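Local atomic coordinates of DUF4393 domain-containing protein (PDB entry 3H35), a protein that is of unknown function but belongs to the Abi-alpha family and is possibly linked to abortive infection. Residues E86-Y91 against A146-H151. Residues are numbered along the deposited sequence; the frame is centred on the assembly and turned at random.
Sequences EVLYRY and AELQIH. With EDO (1,2-ethanediol), chain D.
Strand 87-91, outermost in the sheet within this chain, faces residues 146-151 of helix 139-151, and the CA atoms of L88 and L148 come within 8.4 Å of each other. The contact is small and wholly apolar. L148 carries the helix side of it and divides its two methyls between neighbouring strand residues. Its CD1 lies 3.9 Å from CB of Y89, at the root of the tyrosine, and approaches the ring obliquely. Its CD2 meets CD1 of L88 at 4.2 Å, where the two leucines run alongside and past each other in opposite directions. L88 and Y89 are adjacent, yet both point their side chains toward the helix. A regular strand would alternate them. Both backbones bond to L76 of strand 71-77, and the psi of L88 is -29°, as in a classic bulge. With CG anti to the backbone N (chi1 -173°), the Y89 side chain also touches F141 and A144 of helix 139-151. L155 touches both leucines, and P166 of the second subunit packs on L148.

R90 lies on the other face of the strand. Its NH1 donates a hydrogen bond of 2.7 Å to O2 of a 1,2-ethanediol, probably from the crystallisation liquor. The diol oxygen sits at the guanidinium edge, near its plane, while CG2 of V87 lies 3.7 Å above the plane of the R90 guanidinium, offset toward the rim. R90 also forms salt bridges with E160 and with E86 of the third subunit. The arrangement is a classic beta bulge in an antiparallel sheet, turning two consecutive side chains onto a packed helix.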
loop_
_atom_site.group_PDB
_atom_site.type_symbol
_atom_site.label_atom_id
_atom_site.label_comp_id
_atom_site.label_asym_id
_atom_site.label_seq_id
_atom_site.Cartn_x
_atom_site.Cartn_y
_atom_site.Cartn_z
ATOM N N GLU A 86 8.598 9.722 -4.819
ATOM C CA GLU A 86 7.689 8.575 -4.714
ATOM C C GLU A 86 6.987 8.190 -6.017
ATOM O O GLU A 86 6.790 9.005 -6.911
ATOM C CB GLU A 86 6.648 8.836 -3.620
ATOM C CG GLU A 86 7.136 8.461 -2.201
ATOM C CD GLU A 86 6.098 8.789 -1.123
ATOM O OE1 GLU A 86 5.125 9.542 -1.447
ATOM O OE2 GLU A 86 6.257 8.291 0.039
ATOM N N VAL A 87 6.569 6.934 -6.074
ATOM C CA VAL A 87 5.839 6.386 -7.228
ATOM C C VAL A 87 4.402 6.933 -7.224
ATOM O O VAL A 87 3.694 6.797 -6.235
ATOM C CB VAL A 87 5.792 4.835 -7.193
ATOM C CG1 VAL A 87 4.718 4.328 -8.124
ATOM C CG2 VAL A 87 7.178 4.225 -7.498
ATOM N N LEU A 88 3.960 7.538 -8.319
ATOM C CA LEU A 88 2.612 8.084 -8.369
ATOM C C LEU A 88 1.640 7.305 -9.223
ATOM O O LEU A 88 0.472 7.366 -8.970
ATOM C CB LEU A 88 2.630 9.521 -8.879
ATOM C CG LEU A 88 3.304 10.511 -7.942
ATOM C CD1 LEU A 88 3.191 11.921 -8.476
ATOM C CD2 LEU A 88 2.707 10.412 -6.536
ATOM N N TYR A 89 2.111 6.618 -10.265
ATOM C CA TYR A 89 1.254 6.117 -11.296
ATOM C C TYR A 89 2.065 5.130 -12.086
ATOM O O TYR A 89 3.251 5.326 -12.278
ATOM C CB TYR A 89 0.813 7.257 -12.234
ATOM C CG TYR A 89 -0.244 6.898 -13.279
ATOM C CD1 TYR A 89 -1.585 7.016 -12.982
ATOM C CD2 TYR A 89 0.100 6.523 -14.598
ATOM C CE1 TYR A 89 -2.545 6.744 -13.910
ATOM C CE2 TYR A 89 -0.897 6.227 -15.542
ATOM C CZ TYR A 89 -2.200 6.362 -15.167
ATOM O OH TYR A 89 -3.239 6.106 -16.036
ATOM N N ARG A 90 1.428 4.063 -12.523
ATOM C CA ARG A 90 2.109 3.057 -13.301
ATOM C C ARG A 90 1.253 2.629 -14.471
ATOM O O ARG A 90 0.041 2.591 -14.354
ATOM C CB ARG A 90 2.519 1.880 -12.450
ATOM C CG ARG A 90 3.751 2.185 -11.656
ATOM C CD ARG A 90 4.272 1.020 -10.831
ATOM N NE ARG A 90 5.723 1.162 -10.651
ATOM C CZ ARG A 90 6.392 0.890 -9.542
ATOM N NH1 ARG A 90 5.759 0.486 -8.445
ATOM N NH2 ARG A 90 7.706 1.058 -9.527
ATOM N N TYR A 91 1.915 2.355 -15.598
ATOM C CA TYR A 91 1.251 2.034 -16.845
ATOM C C TYR A 91 2.002 0.918 -17.546
ATOM O O TYR A 91 3.204 0.813 -17.450
ATOM C CB TYR A 91 1.139 3.287 -17.748
ATOM C CG TYR A 91 0.292 3.070 -18.977
ATOM C CD1 TYR A 91 -1.091 3.288 -18.948
ATOM C CD2 TYR A 91 0.860 2.597 -20.153
ATOM C CE1 TYR A 91 -1.879 3.059 -20.078
ATOM C CE2 TYR A 91 0.082 2.358 -21.286
ATOM C CZ TYR A 91 -1.285 2.588 -21.240
ATOM O OH TYR A 91 -2.051 2.338 -22.375
ATOM N N ALA A 146 -0.046 14.435 -17.804
ATOM C CA ALA A 146 -0.313 15.835 -17.851
ATOM C C ALA A 146 -1.077 16.275 -16.595
ATOM O O ALA A 146 -0.733 17.285 -16.011
ATOM C CB ALA A 146 -1.036 16.232 -19.173
ATOM N N GLU A 147 -2.054 15.502 -16.121
ATOM C CA GLU A 147 -2.755 15.885 -14.897
ATOM C C GLU A 147 -1.804 15.992 -13.711
ATOM O O GLU A 147 -1.856 16.951 -12.925
ATOM C CB GLU A 147 -3.832 14.882 -14.545
ATOM C CG GLU A 147 -5.000 14.786 -15.523
ATOM C CD GLU A 147 -6.024 13.718 -15.075
ATOM O OE1 GLU A 147 -6.209 13.517 -13.846
ATOM O OE2 GLU A 147 -6.649 13.092 -15.953
ATOM N N LEU A 148 -0.926 15.005 -13.594
ATOM C CA LEU A 148 0.028 14.964 -12.484
ATOM C C LEU A 148 1.067 16.073 -12.580
ATOM O O LEU A 148 1.502 16.612 -11.534
ATOM C CB LEU A 148 0.716 13.598 -12.417
ATOM C CG LEU A 148 -0.174 12.489 -11.888
ATOM C CD1 LEU A 148 0.434 11.120 -12.163
ATOM C CD2 LEU A 148 -0.440 12.688 -10.395
ATOM N N GLN A 149 1.483 16.433 -13.794
ATOM C CA GLN A 149 2.487 17.509 -13.926
ATOM C C GLN A 149 1.983 18.848 -13.442
ATOM O O GLN A 149 2.768 19.628 -12.995
ATOM C CB GLN A 149 3.006 17.695 -15.346
ATOM C CG GLN A 149 3.863 16.534 -15.905
ATOM C CD GLN A 149 4.110 16.649 -17.429
ATOM O OE1 GLN A 149 3.289 17.224 -18.154
ATOM N NE2 GLN A 149 5.198 16.049 -17.915
ATOM N N ILE A 150 0.696 19.130 -13.516
ATOM C CA ILE A 150 0.197 20.427 -13.022
ATOM C C ILE A 150 0.720 20.765 -11.615
ATOM O O ILE A 150 1.200 21.872 -11.364
ATOM C CB ILE A 150 -1.340 20.465 -12.969
ATOM C CG1 ILE A 150 -1.924 20.262 -14.375
ATOM C CG2 ILE A 150 -1.838 21.797 -12.350
ATOM C CD1 ILE A 150 -3.457 20.245 -14.391
ATOM N N HIS A 151 0.670 19.794 -10.713
ATOM C CA HIS A 151 1.053 20.036 -9.330
ATOM C C HIS A 151 2.398 19.437 -8.908
ATOM O O HIS A 151 2.907 19.786 -7.831
ATOM C CB HIS A 151 -0.039 19.466 -8.422
ATOM C CG HIS A 151 -1.390 20.006 -8.736
ATOM N ND1 HIS A 151 -1.719 21.332 -8.533
ATOM C CD2 HIS A 151 -2.463 19.427 -9.315
ATOM C CE1 HIS A 151 -2.956 21.535 -8.941
ATOM N NE2 HIS A 151 -3.431 20.390 -9.406
HETATM C C1 EDO D . 1.230 2.083 -8.882
HETATM O O1 EDO D . 0.379 3.212 -8.621
HETATM C C2 EDO D . 1.914 1.571 -7.633
HETATM O O2 EDO D . 3.192 1.082 -8.004
#